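PDB 6HXI: citrate lyase, subunit 1 from Methanosaeta concilii, which probably catalyses, together with its partner subunit, the ATP-dependent conversion of citrate and coenzyme A into acetyl-CoA and oxaloacetate. Local coordinates for residues Leu14-Leu19 with Phe26-Asn31; Pro20-Asp25 with Leu186-Ser191; Thr112-Glu117 with Val211-Val216. All coordinates share one frame; numbering follows the deposited sequence.

Interaction 1: Leu14-Leu19 with Phe26-Asn31; sequences LLARYL and FSYKGN
A16, near the C-terminal end of helix 8-18, approaches G30 of the irregular loop 26-31 with a CA-to-CA separation of 5.1 Å, and no hydrogen bond joins the two segments. The contact is small and apolar, and it centres on one methyl group. A16 CB points at the loop and lies 3.7 Å from G30 CA, where the backbone itself provides the opposing surface. Roughly at right angles to this, the same methyl meets the ring of Y28, with A16 CB 4.0 Å from Y28 CE2 and the neighbouring CD2 scarcely farther away. The methyl comes at the ring obliquely. Y28 reaches it because CG stands anti to its backbone N (chi1 179°), which swings the ring out of the loop and alongside the helix. K29 contributes only main chain: its carbonyl O lies 4.3 Å from A16 CB, while its side chain heads away from the helix.

The helical turn that carries the methyl is held by Y18 N to L14 O (2.8 Å), and L19 N continues the pattern to L15 O. R17 is directed away from the loop.

This is a surface contact of the ATP-grasp domain, but the helix beside it is anchored inward. L14 and L15 pack on F189 of helix 173-192, L15 also touches L186, and both L15 and Y28 rest on P212 of strand 209-220.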
loop_
_atom_site.group_PDB
_atom_site.type_symbol
_atom_site.label_atom_id
_atom_site.label_comp_id
_atom_site.label_asym_id
_atom_site.label_seq_id
_atom_site.Cartn_x
_atom_site.Cartn_y
_atom_site.Cartn_z
ATOM N N LEU C 14 62.171 5.942 -20.122
ATOM C CA LEU C 14 61.751 5.790 -18.720
ATOM C C LEU C 14 62.820 6.429 -17.820
ATOM O O LEU C 14 62.491 7.226 -16.941
ATOM C CB LEU C 14 61.529 4.305 -18.324
ATOM C CG LEU C 14 60.225 3.629 -18.792
ATOM C CD1 LEU C 14 60.259 2.115 -18.571
ATOM C CD2 LEU C 14 59.027 4.216 -18.098
ATOM N N LEU C 15 64.101 6.111 -18.078
ATOM C CA LEU C 15 65.226 6.661 -17.327
ATOM C C LEU C 15 65.289 8.186 -17.462
ATOM O O LEU C 15 65.493 8.871 -16.459
ATOM C CB LEU C 15 66.564 6.027 -17.747
ATOM C CG LEU C 15 67.678 6.262 -16.739
ATOM C CD1 LEU C 15 67.565 5.311 -15.595
ATOM C CD2 LEU C 15 69.039 6.141 -17.378
ATOM N N ALA C 16 65.094 8.708 -18.680
ATOM C CA ALA C 16 65.106 10.143 -18.962
ATOM C C ALA C 16 63.964 10.855 -18.242
ATOM O O ALA C 16 64.188 11.907 -17.656
ATOM C CB ALA C 16 65.015 10.383 -20.452
ATOM N N ARG C 17 62.772 10.235 -18.209
ATOM C CA ARG C 17 61.586 10.782 -17.564
ATOM C C ARG C 17 61.586 10.687 -16.041
ATOM O O ARG C 17 61.350 11.695 -15.382
ATOM C CB ARG C 17 60.304 10.136 -18.139
ATOM C CG ARG C 17 59.039 10.975 -17.950
ATOM C CD ARG C 17 58.109 10.916 -19.152
ATOM N NE ARG C 17 57.080 9.883 -19.012
ATOM C CZ ARG C 17 57.165 8.654 -19.517
ATOM N NH1 ARG C 17 58.245 8.279 -20.198
ATOM N NH2 ARG C 17 56.173 7.789 -19.341
ATOM N N TYR C 18 61.806 9.492 -15.482
ATOM C CA TYR C 18 61.625 9.275 -14.045
ATOM C C TYR C 18 62.921 9.270 -13.183
ATOM O O TYR C 18 62.816 9.561 -11.987
ATOM C CB TYR C 18 60.757 8.015 -13.813
ATOM C CG TYR C 18 59.409 8.185 -14.476
ATOM C CD1 TYR C 18 58.475 9.089 -13.974
ATOM C CD2 TYR C 18 59.127 7.569 -15.691
ATOM C CE1 TYR C 18 57.269 9.327 -14.631
ATOM C CE2 TYR C 18 57.930 7.811 -16.364
ATOM C CZ TYR C 18 57.001 8.690 -15.828
ATOM O OH TYR C 18 55.807 8.944 -16.469
ATOM N N LEU C 19 64.119 9.069 -13.761
ATOM C CA LEU C 19 65.333 9.137 -12.932
ATOM C C LEU C 19 65.620 10.564 -12.351
ATOM O O LEU C 19 66.028 10.624 -11.186
ATOM C CB LEU C 19 66.575 8.555 -13.603
ATOM C CG LEU C 19 67.735 8.224 -12.637
ATOM C CD1 LEU C 19 67.501 6.892 -11.913
ATOM C CD2 LEU C 19 69.063 8.203 -13.372
ATOM N N PHE C 26 68.981 15.823 -14.744
ATOM C CA PHE C 26 68.432 16.715 -15.749
ATOM C C PHE C 26 69.515 16.834 -16.814
ATOM O O PHE C 26 69.301 17.449 -17.867
ATOM C CB PHE C 26 68.069 18.074 -15.129
ATOM C CG PHE C 26 67.301 17.991 -13.827
ATOM C CD1 PHE C 26 65.950 17.655 -13.815
ATOM C CD2 PHE C 26 67.928 18.248 -12.614
ATOM C CE1 PHE C 26 65.244 17.576 -12.614
ATOM C CE2 PHE C 26 67.217 18.176 -11.414
ATOM C CZ PHE C 26 65.881 17.838 -11.423
ATOM N N SER C 27 70.684 16.207 -16.533
ATOM C CA SER C 27 71.849 16.150 -17.409
ATOM C C SER C 27 71.545 15.270 -18.619
ATOM O O SER C 27 71.837 15.668 -19.742
ATOM C CB SER C 27 73.071 15.642 -16.651
ATOM O OG SER C 27 73.606 16.647 -15.805
ATOM N N TYR C 28 70.916 14.103 -18.401
ATOM C CA TYR C 28 70.545 13.242 -19.513
ATOM C C TYR C 28 69.179 13.641 -20.078
ATOM O O TYR C 28 68.143 13.465 -19.426
ATOM C CB TYR C 28 70.634 11.747 -19.153
ATOM C CG TYR C 28 70.226 10.824 -20.285
ATOM C CD1 TYR C 28 70.977 10.748 -21.455
ATOM C CD2 TYR C 28 69.096 10.016 -20.181
ATOM C CE1 TYR C 28 70.606 9.900 -22.498
ATOM C CE2 TYR C 28 68.714 9.172 -21.220
ATOM C CZ TYR C 28 69.474 9.114 -22.377
ATOM O OH TYR C 28 69.111 8.286 -23.415
ATOM N N LYS C 29 69.201 14.226 -21.284
ATOM C CA LYS C 29 68.007 14.641 -22.021
ATOM C C LYS C 29 67.372 13.382 -22.608
ATOM O O LYS C 29 68.039 12.358 -22.732
ATOM C CB LYS C 29 68.383 15.603 -23.155
ATOM C CG LYS C 29 68.944 16.942 -22.720
ATOM C CD LYS C 29 69.254 17.795 -23.941
ATOM C CE LYS C 29 70.270 18.874 -23.660
ATOM N NZ LYS C 29 70.641 19.610 -24.897
ATOM N N GLY C 30 66.102 13.461 -22.969
ATOM C CA GLY C 30 65.416 12.312 -23.549
ATOM C C GLY C 30 65.496 12.204 -25.056
ATOM O O GLY C 30 64.562 11.674 -25.666
ATOM N N ASN C 31 66.606 12.700 -25.670
ATOM C CA ASN C 31 66.819 12.709 -27.132
ATOM C C ASN C 31 66.886 11.295 -27.696
ATOM O O ASN C 31 67.959 10.691 -27.781
ATOM C CB ASN C 31 68.045 13.539 -27.562
ATOM C CG ASN C 31 68.062 14.970 -27.092
ATOM O OD1 ASN C 31 68.966 15.378 -26.374
ATOM N ND2 ASN C 31 67.066 15.764 -27.457
#

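Interaction 2: Pro20-Asp25 with Leu186-Ser191; sequences PEYLDD and LWRFYS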
loop_
_atom_site.group_PDB
_atom_site.type_symbol
_atom_site.label_atom_id
_atom_site.label_comp_id
_atom_site.label_asym_id
_atom_site.label_seq_id
_atom_site.Cartn_x
_atom_site.Cartn_y
_atom_site.Cartn_z
ATOM N N PRO C 20 65.345 11.703 -13.057
ATOM C CA PRO C 20 65.580 13.029 -12.439
ATOM C C PRO C 20 64.711 13.374 -11.211
ATOM O O PRO C 20 64.822 14.485 -10.698
ATOM C CB PRO C 20 65.327 14.011 -13.594
ATOM C CG PRO C 20 65.389 13.206 -14.826
ATOM C CD PRO C 20 64.889 11.860 -14.452
ATOM N N GLU C 21 63.873 12.427 -10.738
ATOM C CA GLU C 21 62.987 12.549 -9.571
ATOM C C GLU C 21 63.660 12.018 -8.301
ATOM O O GLU C 21 63.237 12.347 -7.195
ATOM C CB GLU C 21 61.671 11.783 -9.809
ATOM C CG GLU C 21 60.681 12.529 -10.691
ATOM C CD GLU C 21 59.385 11.810 -11.011
ATOM O OE1 GLU C 21 58.883 11.044 -10.154
ATOM O OE2 GLU C 21 58.842 12.053 -12.113
ATOM N N TYR C 22 64.698 11.188 -8.472
ATOM C CA TYR C 22 65.500 10.556 -7.418
ATOM C C TYR C 22 66.908 11.184 -7.367
ATOM O O TYR C 22 67.512 11.303 -6.298
ATOM C CB TYR C 22 65.611 9.033 -7.697
ATOM C CG TYR C 22 64.280 8.333 -7.894
ATOM C CD1 TYR C 22 63.384 8.185 -6.840
ATOM C CD2 TYR C 22 63.911 7.834 -9.138
ATOM C CE1 TYR C 22 62.160 7.537 -7.015
ATOM C CE2 TYR C 22 62.692 7.177 -9.324
ATOM C CZ TYR C 22 61.817 7.033 -8.259
ATOM O OH TYR C 22 60.602 6.405 -8.433
ATOM N N LEU C 23 67.407 11.582 -8.543
ATOM C CA LEU C 23 68.720 12.169 -8.795
ATOM C C LEU C 23 68.537 13.574 -9.406
ATOM O O LEU C 23 67.401 14.007 -9.618
ATOM C CB LEU C 23 69.400 11.228 -9.816
ATOM C CG LEU C 23 70.910 11.240 -9.970
ATOM C CD1 LEU C 23 71.614 10.918 -8.653
ATOM C CD2 LEU C 23 71.334 10.256 -11.048
ATOM N N ASP C 24 69.648 14.284 -9.688
ATOM C CA ASP C 24 69.614 15.579 -10.380
ATOM C C ASP C 24 70.005 15.275 -11.834
ATOM O O ASP C 24 70.871 15.932 -12.407
ATOM C CB ASP C 24 70.568 16.597 -9.729
ATOM C CG ASP C 24 70.371 16.804 -8.241
ATOM O OD1 ASP C 24 69.269 16.485 -7.733
ATOM O OD2 ASP C 24 71.319 17.279 -7.580
ATOM N N ASP C 25 69.361 14.231 -12.411
ATOM C CA ASP C 25 69.594 13.691 -13.751
ATOM C C ASP C 25 68.876 14.492 -14.839
ATOM O O ASP C 25 68.277 13.931 -15.773
ATOM C CB ASP C 25 69.255 12.180 -13.812
ATOM C CG ASP C 25 69.631 11.508 -15.127
ATOM O OD1 ASP C 25 70.800 11.663 -15.563
ATOM O OD2 ASP C 25 68.738 10.891 -15.755
ATOM N N LEU C 186 69.042 4.686 -9.271
ATOM C CA LEU C 186 68.719 3.610 -10.210
ATOM C C LEU C 186 67.947 2.493 -9.526
ATOM O O LEU C 186 67.012 1.968 -10.127
ATOM C CB LEU C 186 69.968 3.066 -10.910
ATOM C CG LEU C 186 69.716 2.240 -12.177
ATOM C CD1 LEU C 186 69.392 3.136 -13.352
ATOM C CD2 LEU C 186 70.918 1.378 -12.501
ATOM N N TRP C 187 68.308 2.167 -8.259
ATOM C CA TRP C 187 67.587 1.176 -7.449
ATOM C C TRP C 187 66.158 1.660 -7.162
ATOM O O TRP C 187 65.223 0.869 -7.243
ATOM C CB TRP C 187 68.305 0.861 -6.126
ATOM C CG TRP C 187 67.536 -0.141 -5.316
ATOM C CD1 TRP C 187 67.462 -1.486 -5.533
ATOM C CD2 TRP C 187 66.604 0.148 -4.271
ATOM N NE1 TRP C 187 66.579 -2.061 -4.651
ATOM C CE2 TRP C 187 66.016 -1.077 -3.881
ATOM C CE3 TRP C 187 66.179 1.335 -3.646
ATOM C CZ2 TRP C 187 65.075 -1.161 -2.848
ATOM C CZ3 TRP C 187 65.258 1.253 -2.614
ATOM C CH2 TRP C 187 64.711 0.017 -2.227
ATOM N N ARG C 188 66.000 2.953 -6.821
ATOM C CA ARG C 188 64.699 3.559 -6.523
ATOM C C ARG C 188 63.838 3.522 -7.779
ATOM O O ARG C 188 62.668 3.155 -7.716
ATOM C CB ARG C 188 64.886 4.996 -6.001
ATOM C CG ARG C 188 65.639 5.080 -4.682
ATOM C CD ARG C 188 65.437 6.444 -4.041
ATOM N NE ARG C 188 66.490 6.776 -3.078
ATOM C CZ ARG C 188 66.487 6.420 -1.793
ATOM N NH1 ARG C 188 65.503 5.674 -1.301
ATOM N NH2 ARG C 188 67.486 6.779 -1.000
ATOM N N PHE C 189 64.453 3.817 -8.926
ATOM C CA PHE C 189 63.839 3.757 -10.238
ATOM C C PHE C 189 63.412 2.311 -10.557
ATOM O O PHE C 189 62.301 2.093 -11.013
ATOM C CB PHE C 189 64.822 4.315 -11.283
ATOM C CG PHE C 189 64.450 4.134 -12.735
ATOM C CD1 PHE C 189 63.458 4.915 -13.316
ATOM C CD2 PHE C 189 65.122 3.207 -13.531
ATOM C CE1 PHE C 189 63.115 4.751 -14.660
ATOM C CE2 PHE C 189 64.778 3.043 -14.876
ATOM C CZ PHE C 189 63.773 3.818 -15.433
ATOM N N TYR C 190 64.275 1.335 -10.265
ATOM C CA TYR C 190 64.034 -0.104 -10.474
ATOM C C TYR C 190 62.820 -0.560 -9.625
ATOM O O TYR C 190 61.890 -1.197 -10.139
ATOM C CB TYR C 190 65.320 -0.867 -10.079
ATOM C CG TYR C 190 65.227 -2.379 -10.110
ATOM C CD1 TYR C 190 65.549 -3.093 -11.257
ATOM C CD2 TYR C 190 64.914 -3.103 -8.959
ATOM C CE1 TYR C 190 65.489 -4.488 -11.284
ATOM C CE2 TYR C 190 64.877 -4.494 -8.968
ATOM C CZ TYR C 190 65.158 -5.181 -10.135
ATOM O OH TYR C 190 65.109 -6.550 -10.159
ATOM N N SER C 191 62.840 -0.174 -8.340
ATOM C CA SER C 191 61.862 -0.496 -7.307
ATOM C C SER C 191 60.486 0.115 -7.497
ATOM O O SER C 191 59.493 -0.536 -7.184
ATOM C CB SER C 191 62.408 -0.107 -5.939
ATOM O OG SER C 191 63.117 -1.212 -5.408
HETATM O O HOH W 1 67.924 8.978 -4.912
#
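Y22 and R188 join two elements of the ATP-grasp domain: the loop that follows helix 8-18 and the long helix 173-192. The tyrosine ring lies against the helix surface, and R188 CB sits over one face in a CH-pi contact, 3.9 Å from the ring centroid and 20° off the normal. The closest approach is R188 CB to Y22 CD1 at 3.6 Å, displaced toward the rim. Across the ring from CD1, Y22 CE2 lies 3.7 Å from F189 CA and 4.1 Å from F189 CB, and F189 N sits over the same face as the arginine methylene. F189 CG is anti to its own backbone N (chi1 171°), an orientation that sends the phenyl ring away from Y22 and in among L14, L15 and Y18 of helix 8-18.

From CG to NE the R188 chain is extended, carrying its guanidinium beyond the tyrosine. One water bridges the two residues, donating to Y22 O at 2.7 Å and accepting from R188 NE at 3.2 Å, in the plane and at the edge of the guanidinium. The polar ends are engaged elsewhere, R188 NH1 in a salt bridge to D160 and Y22 OH in a hydrogen bond with R230 NH2. The aromatic face therefore meets the aliphatic part of the arginine, while the guanidinium's charge is probably balanced largely by D160.

Interaction 3: Thr112-Glu117 with Val211-Val216; sequences TPHKEE and VPLDMV
H114 NE2 donates to E117 OE2 at 2.8 Å, and the imidazole so fixed offers one face to L213 across the contact. This His-carboxylate hydrogen bond lies within the loop between strands 106-110 and 118-125 of the ATP-grasp domain, where the loop packs on strand 209-220. The bond is bent: OE2 is used on its anti side and lies 27° out of the imidazole plane. The other nitrogen is held more squarely, ND1 donating to T112 O at 3.0 Å with an N-H...O angle of 167°, the acceptor close to the ring plane. Two donating nitrogens would be consistent with a protonated ring, which the nearby carboxylate would probably stabilise.

Held at both ends, the ring is pinned against rotation. L213 CD1 sits almost directly over its centre, 3.7 Å from the centroid, in a CH-pi contact. With chi1 at 64°, H114 CG lies between the backbone N and the carbonyl carbon, folding the ring back over its own loop. With an alanine here, T112 O and the E117 carboxylate would probably lose a shared donor group, and the L213 methyl its aromatic cover. On the other side L213, at the break in strand 209-220, has its backbone O hydrogen-bonded by K12 NZ. The second methyl, L213 CD2, lies 4.1 Å from T112 CB, and T112 OG1 meets V211 CG1 tip to tip at 4.0 Å.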
loop_
_atom_site.group_PDB
_atom_site.type_symbol
_atom_site.label_atom_id
_atom_site.label_comp_id
_atom_site.label_asym_id
_atom_site.label_seq_id
_atom_site.Cartn_x
_atom_site.Cartn_y
_atom_site.Cartn_z
ATOM N N THR C 112 77.683 10.294 -27.780
ATOM C CA THR C 112 78.369 10.887 -26.640
ATOM C C THR C 112 79.859 10.495 -26.671
ATOM O O THR C 112 80.191 9.322 -26.462
ATOM C CB THR C 112 77.628 10.602 -25.325
ATOM O OG1 THR C 112 76.386 11.302 -25.380
ATOM C CG2 THR C 112 78.395 11.072 -24.084
ATOM N N PRO C 113 80.759 11.470 -26.954
ATOM C CA PRO C 113 82.200 11.169 -26.941
ATOM C C PRO C 113 82.612 10.977 -25.482
ATOM O O PRO C 113 82.385 11.860 -24.645
ATOM C CB PRO C 113 82.837 12.415 -27.576
ATOM C CG PRO C 113 81.684 13.247 -28.091
ATOM C CD PRO C 113 80.525 12.900 -27.226
ATOM N N HIS C 114 83.143 9.788 -25.168
ATOM C CA HIS C 114 83.460 9.375 -23.798
ATOM C C HIS C 114 84.845 8.775 -23.596
ATOM O O HIS C 114 85.477 8.323 -24.560
ATOM C CB HIS C 114 82.409 8.342 -23.357
ATOM C CG HIS C 114 82.424 7.075 -24.162
ATOM N ND1 HIS C 114 81.830 7.004 -25.415
ATOM C CD2 HIS C 114 82.973 5.874 -23.871
ATOM C CE1 HIS C 114 82.046 5.773 -25.845
ATOM N NE2 HIS C 114 82.719 5.052 -24.945
ATOM N N LYS C 115 85.258 8.686 -22.312
ATOM C CA LYS C 115 86.501 8.063 -21.864
ATOM C C LYS C 115 86.133 6.870 -20.976
ATOM O O LYS C 115 86.442 5.731 -21.328
ATOM C CB LYS C 115 87.395 9.074 -21.112
ATOM C CG LYS C 115 88.808 8.564 -20.793
ATOM C CD LYS C 115 88.989 8.237 -19.295
ATOM C CE LYS C 115 90.361 7.709 -18.935
ATOM N NZ LYS C 115 90.583 6.325 -19.434
ATOM N N GLU C 116 85.447 7.137 -19.846
ATOM C CA GLU C 116 85.034 6.118 -18.876
ATOM C C GLU C 116 83.916 5.239 -19.400
ATOM O O GLU C 116 83.035 5.705 -20.123
ATOM C CB GLU C 116 84.599 6.755 -17.540
ATOM C CG GLU C 116 85.735 7.360 -16.726
ATOM C CD GLU C 116 86.035 8.830 -16.959
ATOM O OE1 GLU C 116 87.155 9.261 -16.599
ATOM O OE2 GLU C 116 85.153 9.559 -17.472
ATOM N N GLU C 117 83.950 3.963 -19.021
ATOM C CA GLU C 117 82.916 2.993 -19.359
ATOM C C GLU C 117 82.658 2.147 -18.114
ATOM O O GLU C 117 83.454 1.260 -17.796
ATOM C CB GLU C 117 83.311 2.131 -20.573
ATOM C CG GLU C 117 82.976 2.766 -21.916
ATOM C CD GLU C 117 82.987 1.874 -23.149
ATOM O OE1 GLU C 117 83.436 0.707 -23.068
ATOM O OE2 GLU C 117 82.529 2.353 -24.210
ATOM N N VAL C 211 75.355 9.727 -18.152
ATOM C CA VAL C 211 74.820 9.339 -19.464
ATOM C C VAL C 211 74.812 7.806 -19.717
ATOM O O VAL C 211 75.885 7.200 -19.783
ATOM C CB VAL C 211 75.565 10.102 -20.611
ATOM C CG1 VAL C 211 75.105 9.649 -21.993
ATOM C CG2 VAL C 211 75.401 11.611 -20.474
ATOM N N PRO C 212 73.627 7.196 -19.981
ATOM C CA PRO C 212 73.591 5.754 -20.318
ATOM C C PRO C 212 73.922 5.527 -21.803
ATOM O O PRO C 212 73.314 6.184 -22.654
ATOM C CB PRO C 212 72.136 5.376 -20.029
ATOM C CG PRO C 212 71.365 6.626 -20.289
ATOM C CD PRO C 212 72.268 7.782 -19.971
ATOM N N LEU C 213 74.843 4.600 -22.132
ATOM C CA LEU C 213 75.187 4.362 -23.539
ATOM C C LEU C 213 74.428 3.199 -24.160
ATOM O O LEU C 213 73.967 3.301 -25.297
ATOM C CB LEU C 213 76.701 4.219 -23.755
ATOM C CG LEU C 213 77.572 5.454 -23.408
ATOM C CD1 LEU C 213 79.051 5.155 -23.619
ATOM C CD2 LEU C 213 77.135 6.694 -24.184
ATOM N N ASP C 214 74.299 2.097 -23.428
ATOM C CA ASP C 214 73.552 0.923 -23.878
ATOM C C ASP C 214 72.693 0.455 -22.731
ATOM O O ASP C 214 73.122 0.530 -21.578
ATOM C CB ASP C 214 74.474 -0.187 -24.399
ATOM C CG ASP C 214 75.098 0.137 -25.751
ATOM O OD1 ASP C 214 74.446 -0.125 -26.790
ATOM O OD2 ASP C 214 76.238 0.640 -25.770
ATOM N N MET C 215 71.458 0.038 -23.039
ATOM C CA MET C 215 70.479 -0.374 -22.042
ATOM C C MET C 215 69.698 -1.640 -22.435
ATOM O O MET C 215 69.313 -1.827 -23.596
ATOM C CB MET C 215 69.522 0.793 -21.744
ATOM C CG MET C 215 68.952 0.770 -20.352
ATOM S SD MET C 215 68.214 2.350 -19.906
ATOM C CE MET C 215 67.460 1.917 -18.370
ATOM N N VAL C 216 69.510 -2.518 -21.449
ATOM C CA VAL C 216 68.778 -3.785 -21.548
ATOM C C VAL C 216 67.878 -3.781 -20.333
ATOM O O VAL C 216 68.350 -3.517 -19.221
ATOM C CB VAL C 216 69.729 -5.018 -21.575
ATOM C CG1 VAL C 216 68.976 -6.325 -21.338
ATOM C CG2 VAL C 216 70.518 -5.075 -22.884
#

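How the interactions relate
From the N terminus, helix 8-18 runs into the loop 20-25, and interaction 1 closes that short excursion by bringing 26-31 back onto the helix. Interaction 2 starts inside the excursion and reaches far ahead to helix 173-192, so the two cross. Interaction 3 opens later, in series with interaction 1, but crosses interaction 2 because 112-117 lies between the latter's segments and 211-216 follows them. Interactions 1 and 2 touch directly where F26 packs on P20 and L19 on D25. Interactions 1 and 3 meet where L15 lies against M215. Interactions 2 and 3 do not touch; helix 8-18 links them, packing on both helix 173-192 and strand 209-220.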